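Long-range contacts in sulfite reductase [ferredoxin] (Mycobacterium tuberculosis, PDB 1ZJ8), which reduces sulfite to sulfide with electrons from ferredoxin, using a siroheme and a [4Fe-4S] cluster, to supply sulfur for amino acids and cofactors: residues A[128-138]-A[362-370]; A[164-172]-A[202-210]. All coordinates share one frame; numbering follows the deposited sequence.

Contact 1: residues A[128-138]-A[362-370]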
ATOM      1  N   SER A 128       9.197  18.015  -4.571  1.00 39.43           N
ATOM      2  CA  SER A 128      10.235  17.025  -4.232  1.00 39.47           C
ATOM      3  C   SER A 128      11.624  17.593  -4.481  1.00 39.82           C
ATOM      4  O   SER A 128      12.501  17.536  -3.593  1.00 39.85           O
ATOM      5  CB  SER A 128      10.073  15.741  -5.050  1.00 39.62           C
ATOM      6  OG  SER A 128      11.128  14.805  -4.806  1.00 39.85           O
ATOM      7  N   THR A 129      11.808  18.145  -5.683  1.00 39.99           N
ATOM      8  CA  THR A 129      13.105  18.660  -6.118  1.00 40.37           C
ATOM      9  C   THR A 129      13.599  19.752  -5.161  1.00 40.70           C
ATOM     10  O   THR A 129      14.786  19.824  -4.838  1.00 40.70           O
ATOM     11  CB  THR A 129      13.039  19.220  -7.586  1.00 40.26           C
ATOM     12  OG1 THR A 129      12.387  18.280  -8.462  1.00 40.09           O
ATOM     13  CG2 THR A 129      14.430  19.502  -8.121  1.00 39.98           C
ATOM     14  N   GLU A 130      12.658  20.554  -4.666  1.00 41.25           N
ATOM     15  CA  GLU A 130      12.955  21.747  -3.877  1.00 41.14           C
ATOM     16  C   GLU A 130      12.947  21.529  -2.380  1.00 40.70           C
ATOM     17  O   GLU A 130      13.736  22.133  -1.688  1.00 40.99           O
ATOM     18  CB  GLU A 130      11.939  22.840  -4.204  1.00 41.30           C
ATOM     19  CG  GLU A 130      12.440  24.260  -3.971  1.00 42.10           C
ATOM     20  CD  GLU A 130      11.291  25.264  -3.801  1.00 43.16           C
ATOM     21  OE1 GLU A 130      10.693  25.674  -4.845  1.00 44.12           O
ATOM     22  OE2 GLU A 130      11.001  25.631  -2.621  1.00 44.61           O
ATOM     23  N   PHE A 131      12.048  20.698  -1.871  1.00 40.69           N
ATOM     24  CA  PHE A 131      11.927  20.507  -0.420  1.00 40.48           C
ATOM     25  C   PHE A 131      12.287  19.134   0.110  1.00 39.97           C
ATOM     26  O   PHE A 131      12.350  18.981   1.326  1.00 39.84           O
ATOM     27  CB  PHE A 131      10.493  20.760   0.040  1.00 41.16           C
ATOM     28  CG  PHE A 131      10.015  22.158  -0.171  1.00 41.60           C
ATOM     29  CD1 PHE A 131       8.759  22.384  -0.711  1.00 41.34           C
ATOM     30  CD2 PHE A 131      10.811  23.248   0.191  1.00 42.49           C
ATOM     31  CE1 PHE A 131       8.311  23.658  -0.901  1.00 42.49           C
ATOM     32  CE2 PHE A 131      10.369  24.530   0.017  1.00 42.05           C
ATOM     33  CZ  PHE A 131       9.119  24.743  -0.534  1.00 42.86           C
ATOM     34  N   ALA A 132      12.475  18.136  -0.757  1.00 39.43           N
ATOM     35  CA  ALA A 132      12.676  16.751  -0.288  1.00 39.36           C
ATOM     36  C   ALA A 132      13.994  16.140  -0.755  1.00 39.18           C
ATOM     37  O   ALA A 132      14.191  14.933  -0.634  1.00 39.53           O
ATOM     38  CB  ALA A 132      11.482  15.856  -0.699  1.00 39.31           C
ATOM     39  N   ARG A 133      14.902  16.975  -1.246  1.00 38.79           N
ATOM     40  CA  ARG A 133      16.178  16.528  -1.810  1.00 38.49           C
ATOM     41  C   ARG A 133      15.968  15.591  -2.997  1.00 37.88           C
ATOM     42  O   ARG A 133      16.806  14.729  -3.280  1.00 37.70           O
ATOM     43  CB  ARG A 133      17.067  15.894  -0.733  1.00 38.90           C
ATOM     44  CG  ARG A 133      17.285  16.788   0.522  1.00 39.71           C
ATOM     45  CD  ARG A 133      18.439  16.274   1.400  1.00 39.53           C
ATOM     46  NE  ARG A 133      18.358  16.713   2.797  1.00 40.52           N
ATOM     47  CZ  ARG A 133      19.393  16.761   3.652  1.00 41.51           C
ATOM     48  NH1 ARG A 133      20.629  16.418   3.278  1.00 42.58           N
ATOM     49  NH2 ARG A 133      19.198  17.162   4.907  1.00 41.48           N
ATOM     50  N   ASP A 134      14.851  15.813  -3.703  1.00 37.46           N
ATOM     51  CA  ASP A 134      14.464  15.076  -4.922  1.00 37.17           C
ATOM     52  C   ASP A 134      14.018  13.628  -4.638  1.00 36.80           C
ATOM     53  O   ASP A 134      13.881  12.827  -5.560  1.00 37.13           O
ATOM     54  CB  ASP A 134      15.565  15.127  -5.989  1.00 37.31           C
ATOM     55  CG  ASP A 134      15.009  15.301  -7.407  1.00 39.36           C
ATOM     56  OD1 ASP A 134      14.075  16.129  -7.599  1.00 42.16           O
ATOM     57  OD2 ASP A 134      15.515  14.626  -8.345  1.00 39.89           O
ATOM     58  N   THR A 135      13.774  13.300  -3.372  1.00 35.87           N
ATOM     59  CA  THR A 135      13.182  12.024  -3.027  1.00 35.27           C
ATOM     60  C   THR A 135      11.699  12.023  -3.417  1.00 34.61           C
ATOM     61  O   THR A 135      10.969  12.984  -3.152  1.00 34.43           O
ATOM     62  CB  THR A 135      13.314  11.713  -1.498  1.00 35.41           C
ATOM     63  OG1 THR A 135      12.640  12.723  -0.722  1.00 35.93           O
ATOM     64  CG2 THR A 135      14.780  11.637  -1.093  1.00 34.94           C
ATOM     65  N   ALA A 136      11.275  10.926  -4.035  1.00 34.06           N
ATOM     66  CA  ALA A 136       9.873  10.687  -4.356  1.00 33.53           C
ATOM     67  C   ALA A 136       9.694   9.203  -4.639  1.00 32.91           C
ATOM     68  O   ALA A 136      10.272   8.693  -5.586  1.00 32.49           O
ATOM     69  CB  ALA A 136       9.486  11.497  -5.567  1.00 33.54           C
ATOM     70  N   ASP A 137       8.930   8.510  -3.797  1.00 32.64           N
ATOM     71  CA  ASP A 137       8.721   7.066  -3.951  1.00 32.57           C
ATOM     72  C   ASP A 137       7.229   6.737  -3.984  1.00 32.27           C
ATOM     73  O   ASP A 137       6.482   7.171  -3.099  1.00 32.02           O
ATOM     74  CB  ASP A 137       9.399   6.298  -2.819  1.00 32.66           C
ATOM     75  CG  ASP A 137      10.911   6.510  -2.786  1.00 33.93           C
ATOM     76  OD1 ASP A 137      11.507   6.709  -3.879  1.00 35.55           O
ATOM     77  OD2 ASP A 137      11.502   6.485  -1.664  1.00 33.53           O
ATOM     78  N   ILE A 138       6.800   5.994  -5.012  1.00 31.99           N
ATOM     79  CA  ILE A 138       5.390   5.663  -5.181  1.00 31.89           C
ATOM     80  C   ILE A 138       5.137   4.499  -4.309  1.00 31.59           C
ATOM     81  O   ILE A 138       5.737   3.457  -4.495  1.00 31.81           O
ATOM     82  CB  ILE A 138       4.976   5.222  -6.611  1.00 31.99           C
ATOM     83  CG1 ILE A 138       4.803   6.420  -7.531  1.00 32.72           C
ATOM     84  CG2 ILE A 138       3.634   4.479  -6.602  1.00 32.51           C
ATOM     85  CD1 ILE A 138       6.106   6.819  -8.185  1.00 35.19           C
ATOM     86  N   GLY A 362       8.888   1.292  -6.874  1.00 27.60           N
ATOM     87  CA  GLY A 362       8.312   2.611  -6.605  1.00 27.38           C
ATOM     88  C   GLY A 362       9.268   3.797  -6.631  1.00 27.56           C
ATOM     89  O   GLY A 362       8.825   4.948  -6.519  1.00 27.48           O
ATOM     90  N   ARG A 363      10.569   3.550  -6.802  1.00 27.72           N
ATOM     91  CA  ARG A 363      11.563   4.625  -6.669  1.00 27.63           C
ATOM     92  C   ARG A 363      11.631   5.500  -7.891  1.00 27.36           C
ATOM     93  O   ARG A 363      12.041   5.034  -8.947  1.00 27.26           O
ATOM     94  CB  ARG A 363      12.961   4.051  -6.413  1.00 27.72           C
ATOM     95  CG  ARG A 363      14.091   5.112  -6.523  1.00 28.36           C
ATOM     96  CD  ARG A 363      15.076   5.089  -5.370  1.00 28.84           C
ATOM     97  NE  ARG A 363      14.459   5.628  -4.163  1.00 30.04           N
ATOM     98  CZ  ARG A 363      14.999   5.546  -2.947  1.00 32.09           C
ATOM     99  NH1 ARG A 363      16.194   4.982  -2.777  1.00 33.74           N
ATOM    100  NH2 ARG A 363      14.341   6.025  -1.891  1.00 31.70           N
ATOM    101  N   VAL A 364      11.239   6.759  -7.737  1.00 27.19           N
ATOM    102  CA  VAL A 364      11.407   7.778  -8.775  1.00 27.64           C
ATOM    103  C   VAL A 364      12.080   9.013  -8.134  1.00 28.08           C
ATOM    104  O   VAL A 364      12.965   8.851  -7.290  1.00 28.46           O
ATOM    105  CB  VAL A 364      10.046   8.125  -9.524  1.00 27.47           C
ATOM    106  CG1 VAL A 364       9.540   6.933 -10.353  1.00 27.63           C
ATOM    107  CG2 VAL A 364       8.945   8.591  -8.558  1.00 27.53           C
ATOM    108  N   SER A 365      11.691  10.230  -8.534  1.00 28.34           N
ATOM    109  CA  SER A 365      12.278  11.472  -8.027  1.00 28.27           C
ATOM    110  C   SER A 365      11.508  12.683  -8.568  1.00 28.54           C
ATOM    111  O   SER A 365      10.731  12.589  -9.533  1.00 28.27           O
ATOM    112  CB  SER A 365      13.778  11.596  -8.386  1.00 28.53           C
ATOM    113  OG  SER A 365      14.028  11.630  -9.795  1.00 28.81           O
ATOM    114  N   GLY A 366      11.740  13.831  -7.935  1.00 29.00           N
ATOM    115  CA  GLY A 366      11.112  15.087  -8.330  1.00 28.81           C
ATOM    116  C   GLY A 366      11.365  15.297  -9.797  1.00 29.03           C
ATOM    117  O   GLY A 366      10.424  15.447 -10.567  1.00 29.15           O
ATOM    118  N   THR A 367      12.642  15.273 -10.177  1.00 29.21           N
ATOM    119  CA  THR A 367      13.051  15.449 -11.572  1.00 29.58           C
ATOM    120  C   THR A 367      12.299  14.533 -12.498  1.00 30.05           C
ATOM    121  O   THR A 367      11.955  14.946 -13.618  1.00 30.72           O
ATOM    122  CB  THR A 367      14.540  15.137 -11.787  1.00 29.69           C
ATOM    123  OG1 THR A 367      15.314  16.030 -10.990  1.00 31.14           O
ATOM    124  CG2 THR A 367      14.945  15.297 -13.254  1.00 29.05           C
ATOM    125  N   ILE A 368      12.070  13.289 -12.064  1.00 30.12           N
ATOM    126  CA  ILE A 368      11.384  12.323 -12.919  1.00 30.29           C
ATOM    127  C   ILE A 368       9.893  12.635 -13.041  1.00 30.40           C
ATOM    128  O   ILE A 368       9.338  12.618 -14.148  1.00 30.58           O
ATOM    129  CB  ILE A 368      11.604  10.878 -12.463  1.00 30.33           C
ATOM    130  CG1 ILE A 368      13.006  10.442 -12.883  1.00 30.37           C
ATOM    131  CG2 ILE A 368      10.562   9.935 -13.108  1.00 30.15           C
ATOM    132  CD1 ILE A 368      13.406   9.092 -12.360  1.00 30.75           C
ATOM    133  N   LEU A 369       9.247  12.911 -11.912  1.00 30.44           N
ATOM    134  CA  LEU A 369       7.819  13.217 -11.922  1.00 30.67           C
ATOM    135  C   LEU A 369       7.547  14.438 -12.803  1.00 30.82           C
ATOM    136  O   LEU A 369       6.543  14.496 -13.537  1.00 30.87           O
ATOM    137  CB  LEU A 369       7.301  13.467 -10.488  1.00 30.58           C
ATOM    138  CG  LEU A 369       7.253  12.250  -9.554  1.00 30.71           C
ATOM    139  CD1 LEU A 369       6.905  12.644  -8.119  1.00 30.73           C
ATOM    140  CD2 LEU A 369       6.237  11.238 -10.045  1.00 30.28           C
ATOM    141  N   THR A 370       8.448  15.414 -12.733  1.00 30.94           N
ATOM    142  CA  THR A 370       8.275  16.621 -13.516  1.00 30.99           C
ATOM    143  C   THR A 370       8.506  16.263 -14.967  1.00 30.86           C
ATOM    144  O   THR A 370       7.760  16.700 -15.845  1.00 30.88           O
ATOM    145  CB  THR A 370       9.149  17.784 -13.012  1.00 31.07           C
ATOM    146  OG1 THR A 370       8.895  17.962 -11.616  1.00 32.04           O
ATOM    147  CG2 THR A 370       8.794  19.104 -13.719  1.00 30.80           C
TER
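The charged part of this contact is a salt bridge between D137 and R363, which face each other as a non-hydrogen-bonded pair of antiparallel strands. R363 grips the carboxylate side-on. Its NE reaches OD1 of D137 at 3.2 Å, and its NH2 reaches OD2 of the same residue. The R363 chain leaves with CG anti to the backbone N (chi1 169°), then bends at chi2 and chi3, which brings the guanidinium alongside D137. The two planes are turned 37° apart, so the grip is twisted. The side chain of D137 is about 6 Å from the bound siroheme, and this pair therefore lies close to the cofactor.

Backbone bonds flank it. I138 N donates to G362 O at 2.7 Å, and V364 N donates to A136 O.

A second carboxylate illustrates how an acidic side chain can meet the start of a helix. D134, in a type I' turn, receives T367 N on OD1 (3.1 Å). Its OD2 takes T367 OG1 at 3.0 Å, and both donors come on the syn side, tilted somewhat from the carboxylate plane. The helix beginning at G366 would probably favour the charged form of D134. S365 is the N-cap of that helix, and its OG accepts a weak bond from I368 N.

Apolar contacts fill the opposite side of the strands. CD1 of I138 touches CG2 of V364, while the methyl of A136 meets CD1 of L369 at 3.8 Å.

In the fold, 363-365 is an edge strand of a five-stranded antiparallel sheet. Strand 135-138 lies between it and strand 144-149, whose Q145 exchanges backbone hydrogen bonds with D137. Helix 442-455 adds R442, V443 and Q446 against R363, and L414 packs on V364.

Contact 2: residues A[164-172]-A[202-210]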
ATOM      1  N   VAL A 164      -3.638  22.440  -6.246  1.00 48.92           N
ATOM      2  CA  VAL A 164      -3.964  21.438  -7.284  1.00 48.27           C
ATOM      3  C   VAL A 164      -4.880  20.312  -6.763  1.00 47.59           C
ATOM      4  O   VAL A 164      -4.951  19.240  -7.356  1.00 47.51           O
ATOM      5  CB  VAL A 164      -2.676  20.818  -7.919  1.00 48.19           C
ATOM      6  CG1 VAL A 164      -2.003  21.802  -8.865  1.00 47.37           C
ATOM      7  CG2 VAL A 164      -1.714  20.359  -6.836  1.00 48.65           C
ATOM      8  N   GLY A 165      -5.574  20.559  -5.655  1.00 46.76           N
ATOM      9  CA  GLY A 165      -6.573  19.619  -5.130  1.00 46.34           C
ATOM     10  C   GLY A 165      -6.089  18.491  -4.230  1.00 45.76           C
ATOM     11  O   GLY A 165      -6.846  17.554  -3.930  1.00 45.45           O
ATOM     12  N   LEU A 166      -4.837  18.575  -3.789  1.00 45.18           N
ATOM     13  CA  LEU A 166      -4.233  17.509  -2.992  1.00 44.77           C
ATOM     14  C   LEU A 166      -4.105  17.888  -1.520  1.00 44.41           C
ATOM     15  O   LEU A 166      -3.981  19.055  -1.175  1.00 44.47           O
ATOM     16  CB  LEU A 166      -2.861  17.137  -3.567  1.00 44.77           C
ATOM     17  CG  LEU A 166      -2.902  16.504  -4.968  1.00 43.94           C
ATOM     18  CD1 LEU A 166      -1.608  16.745  -5.722  1.00 43.67           C
ATOM     19  CD2 LEU A 166      -3.195  15.011  -4.861  1.00 43.34           C
ATOM     20  N   GLN A 167      -4.137  16.872  -0.667  1.00 44.14           N
ATOM     21  CA  GLN A 167      -4.070  17.035   0.771  1.00 43.89           C
ATOM     22  C   GLN A 167      -3.290  15.861   1.397  1.00 43.80           C
ATOM     23  O   GLN A 167      -3.008  14.862   0.726  1.00 43.73           O
ATOM     24  CB  GLN A 167      -5.482  17.129   1.361  1.00 43.85           C
ATOM     25  CG  GLN A 167      -6.474  16.036   0.907  1.00 43.96           C
ATOM     26  CD  GLN A 167      -7.825  16.099   1.663  1.00 43.76           C
ATOM     27  OE1 GLN A 167      -7.858  16.159   2.892  1.00 41.88           O
ATOM     28  NE2 GLN A 167      -8.931  16.088   0.920  1.00 43.08           N
ATOM     29  N   THR A 168      -2.924  16.002   2.671  1.00 43.59           N
ATOM     30  CA  THR A 168      -2.236  14.947   3.402  1.00 43.49           C
ATOM     31  C   THR A 168      -3.118  14.457   4.535  1.00 43.50           C
ATOM     32  O   THR A 168      -2.656  13.744   5.423  1.00 43.36           O
ATOM     33  CB  THR A 168      -0.839  15.420   3.967  1.00 43.69           C
ATOM     34  OG1 THR A 168      -0.987  16.472   4.943  1.00 42.98           O
ATOM     35  CG2 THR A 168       0.064  15.919   2.843  1.00 44.16           C
ATOM     36  N   THR A 169      -4.396  14.821   4.497  1.00 43.63           N
ATOM     37  CA  THR A 169      -5.294  14.547   5.611  1.00 43.82           C
ATOM     38  C   THR A 169      -5.506  13.049   5.869  1.00 43.84           C
ATOM     39  O   THR A 169      -5.881  12.295   4.969  1.00 43.55           O
ATOM     40  CB  THR A 169      -6.679  15.183   5.383  1.00 44.04           C
ATOM     41  OG1 THR A 169      -6.534  16.573   5.036  1.00 44.27           O
ATOM     42  CG2 THR A 169      -7.570  15.021   6.636  1.00 44.07           C
ATOM     43  N   GLU A 170      -5.282  12.638   7.115  1.00 44.07           N
ATOM     44  CA  GLU A 170      -5.541  11.266   7.546  1.00 44.40           C
ATOM     45  C   GLU A 170      -4.798  10.278   6.643  1.00 44.46           C
ATOM     46  O   GLU A 170      -5.267   9.156   6.411  1.00 44.38           O
ATOM     47  CB  GLU A 170      -7.065  10.972   7.615  1.00 44.57           C
ATOM     48  CG  GLU A 170      -7.802  11.621   8.826  1.00 44.75           C
ATOM     49  CD  GLU A 170      -9.344  11.646   8.712  1.00 44.81           C
ATOM     50  OE1 GLU A 170      -9.879  12.240   7.751  1.00 46.53           O
ATOM     51  OE2 GLU A 170     -10.033  11.111   9.606  1.00 44.27           O
ATOM     52  N   ALA A 171      -3.632  10.708   6.150  1.00 44.63           N
ATOM     53  CA  ALA A 171      -2.766   9.860   5.323  1.00 44.93           C
ATOM     54  C   ALA A 171      -2.037   8.876   6.227  1.00 45.33           C
ATOM     55  O   ALA A 171      -1.772   7.738   5.834  1.00 45.42           O
ATOM     56  CB  ALA A 171      -1.760  10.701   4.538  1.00 44.78           C
ATOM     57  N   CYS A 172      -1.699   9.340   7.434  1.00 46.07           N
ATOM     58  CA  CYS A 172      -1.212   8.482   8.530  1.00 45.91           C
ATOM     59  C   CYS A 172      -2.260   8.556   9.670  1.00 45.50           C
ATOM     60  O   CYS A 172      -3.217   9.323   9.590  1.00 44.75           O
ATOM     61  CB  CYS A 172       0.187   8.966   9.022  1.00 46.30           C
ATOM     62  SG  CYS A 172       1.779   8.129   8.438  1.00 48.67           S
ATOM     63  N   ILE A 202     -16.838   9.599  -0.647  1.00 36.33           N
ATOM     64  CA  ILE A 202     -16.306   9.221   0.654  1.00 36.51           C
ATOM     65  C   ILE A 202     -15.291  10.256   1.140  1.00 36.59           C
ATOM     66  O   ILE A 202     -15.288  10.630   2.312  1.00 36.53           O
ATOM     67  CB  ILE A 202     -15.681   7.800   0.625  1.00 36.73           C
ATOM     68  CG1 ILE A 202     -16.788   6.743   0.687  1.00 35.99           C
ATOM     69  CG2 ILE A 202     -14.632   7.619   1.772  1.00 36.51           C
ATOM     70  CD1 ILE A 202     -16.341   5.379   0.268  1.00 36.02           C
ATOM     71  N   VAL A 203     -14.439  10.713   0.238  1.00 36.61           N
ATOM     72  CA  VAL A 203     -13.453  11.707   0.600  1.00 37.20           C
ATOM     73  C   VAL A 203     -14.154  13.001   1.016  1.00 37.76           C
ATOM     74  O   VAL A 203     -13.805  13.590   2.043  1.00 37.52           O
ATOM     75  CB  VAL A 203     -12.435  11.922  -0.541  1.00 36.93           C
ATOM     76  CG1 VAL A 203     -11.646  13.208  -0.345  1.00 36.65           C
ATOM     77  CG2 VAL A 203     -11.491  10.711  -0.638  1.00 36.19           C
ATOM     78  N   ARG A 204     -15.159  13.417   0.242  1.00 38.79           N
ATOM     79  CA  ARG A 204     -15.839  14.694   0.475  1.00 39.50           C
ATOM     80  C   ARG A 204     -16.699  14.698   1.739  1.00 40.52           C
ATOM     81  O   ARG A 204     -16.696  15.663   2.500  1.00 40.78           O
ATOM     82  CB  ARG A 204     -16.708  15.029  -0.715  1.00 39.27           C
ATOM     83  CG  ARG A 204     -17.233  16.439  -0.688  1.00 39.24           C
ATOM     84  CD  ARG A 204     -18.108  16.722  -1.886  1.00 39.43           C
ATOM     85  NE  ARG A 204     -19.336  15.923  -1.846  1.00 40.57           N
ATOM     86  CZ  ARG A 204     -20.416  16.186  -1.098  1.00 40.36           C
ATOM     87  NH1 ARG A 204     -20.469  17.240  -0.280  1.00 38.93           N
ATOM     88  NH2 ARG A 204     -21.465  15.373  -1.172  1.00 41.37           N
ATOM     89  N   ARG A 205     -17.428  13.616   1.967  1.00 41.57           N
ATOM     90  CA  ARG A 205     -18.296  13.540   3.136  1.00 42.49           C
ATOM     91  C   ARG A 205     -17.500  13.318   4.423  1.00 43.09           C
ATOM     92  O   ARG A 205     -17.692  14.053   5.377  1.00 43.65           O
ATOM     93  CB  ARG A 205     -19.385  12.456   2.985  1.00 42.83           C
ATOM     94  CG  ARG A 205     -20.125  12.500   1.630  1.00 44.63           C
ATOM     95  CD  ARG A 205     -21.645  12.621   1.746  1.00 47.36           C
ATOM     96  NE  ARG A 205     -22.286  11.327   1.997  1.00 49.44           N
ATOM     97  CZ  ARG A 205     -22.725  10.482   1.062  1.00 49.75           C
ATOM     98  NH1 ARG A 205     -22.601  10.755  -0.237  1.00 49.83           N
ATOM     99  NH2 ARG A 205     -23.294   9.343   1.437  1.00 49.54           N
ATOM    100  N   TYR A 206     -16.595  12.341   4.441  1.00 43.69           N
ATOM    101  CA  TYR A 206     -16.067  11.795   5.707  1.00 44.46           C
ATOM    102  C   TYR A 206     -14.623  12.185   6.055  1.00 45.26           C
ATOM    103  O   TYR A 206     -14.298  12.418   7.229  1.00 45.72           O
ATOM    104  CB  TYR A 206     -16.242  10.256   5.715  1.00 44.49           C
ATOM    105  CG  TYR A 206     -17.652   9.848   5.306  1.00 44.54           C
ATOM    106  CD1 TYR A 206     -18.751  10.164   6.112  1.00 43.93           C
ATOM    107  CD2 TYR A 206     -17.894   9.208   4.082  1.00 44.33           C
ATOM    108  CE1 TYR A 206     -20.053   9.834   5.726  1.00 44.03           C
ATOM    109  CE2 TYR A 206     -19.202   8.856   3.687  1.00 44.08           C
ATOM    110  CZ  TYR A 206     -20.270   9.178   4.517  1.00 44.59           C
ATOM    111  OH  TYR A 206     -21.552   8.844   4.148  1.00 44.76           O
ATOM    112  N   ILE A 207     -13.766  12.277   5.047  1.00 46.27           N
ATOM    113  CA  ILE A 207     -12.349  12.547   5.266  1.00 46.78           C
ATOM    114  C   ILE A 207     -12.147  13.962   5.744  1.00 47.36           C
ATOM    115  O   ILE A 207     -12.636  14.896   5.136  1.00 46.99           O
ATOM    116  CB  ILE A 207     -11.505  12.267   3.974  1.00 47.04           C
ATOM    117  CG1 ILE A 207     -11.516  10.758   3.670  1.00 46.82           C
ATOM    118  CG2 ILE A 207     -10.047  12.791   4.089  1.00 46.69           C
ATOM    119  CD1 ILE A 207     -11.199   9.870   4.866  1.00 46.44           C
ATOM    120  N   GLY A 208     -11.419  14.087   6.854  1.00 48.70           N
ATOM    121  CA  GLY A 208     -11.066  15.375   7.452  1.00 49.40           C
ATOM    122  C   GLY A 208     -12.025  15.818   8.545  1.00 50.29           C
ATOM    123  O   GLY A 208     -11.826  16.872   9.129  1.00 50.45           O
ATOM    124  N   LYS A 209     -13.051  15.007   8.825  1.00 51.31           N
ATOM    125  CA  LYS A 209     -14.172  15.398   9.700  1.00 51.79           C
ATOM    126  C   LYS A 209     -14.147  14.574  10.982  1.00 52.35           C
ATOM    127  O   LYS A 209     -13.675  13.432  10.983  1.00 52.74           O
ATOM    128  CB  LYS A 209     -15.522  15.183   8.984  1.00 52.22           C
ATOM    129  CG  LYS A 209     -15.622  15.832   7.590  1.00 52.76           C
ATOM    130  CD  LYS A 209     -16.695  16.921   7.488  1.00 52.61           C
ATOM    131  CE  LYS A 209     -16.760  17.490   6.062  1.00 52.75           C
ATOM    132  NZ  LYS A 209     -18.142  17.880   5.637  1.00 52.96           N
ATOM    133  N   PRO A 210     -14.689  15.131  12.076  1.00 52.74           N
ATOM    134  CA  PRO A 210     -14.490  14.509  13.394  1.00 52.71           C
ATOM    135  C   PRO A 210     -14.968  13.063  13.522  1.00 52.65           C
ATOM    136  O   PRO A 210     -14.367  12.290  14.269  1.00 52.74           O
ATOM    137  CB  PRO A 210     -15.276  15.430  14.351  1.00 52.88           C
ATOM    138  CG  PRO A 210     -16.224  16.220  13.465  1.00 52.98           C
ATOM    139  CD  PRO A 210     -15.508  16.360  12.155  1.00 52.93           C
TER
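The carboxylate of E170 is met end-on at OE1 by the backbone N-H of G208, while I207 CG2 lies 3.7 Å from the same oxygen. The pair is a compact example of one type II beta turn, T168 to A171, docking on another, Y206 to K209, through a single side-chain-to-backbone bond. One face of the Q167 amide is turned to I207 CG2 and V203 CG1, nearest to OE1 and NE2 respectively, each at 4.2 Å. T169 OG1 meets the amide oxygen in the carbonyl plane (2.6 Å), a bond that helps fix the rotation of the amide.

E170 and G208 hold the same place, the third, in their respective turns, both with positive phi. With its first torsion placing CG anti to the carbonyl carbon (chi1 -74°) and an extended chain beyond, E170 spans to the Y206-K209 turn at helix 196-206. P176 of strand 176-181 packs on both E170 and I207, and R110 binds T169 O.

The G208 N to E170 OE1 bond measures 2.6 Å, and beside it T169 CG2 rests on G208 CA at 3.6 Å.

Overall arrangement
Contacts 1 and 2 have centres 23 Å apart and nearest atoms about 10 Å apart, without touching. Along the chain the order is 128-138, 164-172, 202-210, 362-370, so both halves of contact 2 fall between those of contact 1. Contact 1 joins the two ferredoxin-like half domains across one sheet; contact 2 ties a loop to the Y206-K209 turn at helix 196-206. Helix 118-131 links them, since its last turn belongs to contact 1 while A120 and L124 pack on L166. C172 is bonded covalently to Y80, in the far edge strand of contact 1's sheet, so the loop of contact 2 is anchored, through C172, to the sheet that contact 1 extends.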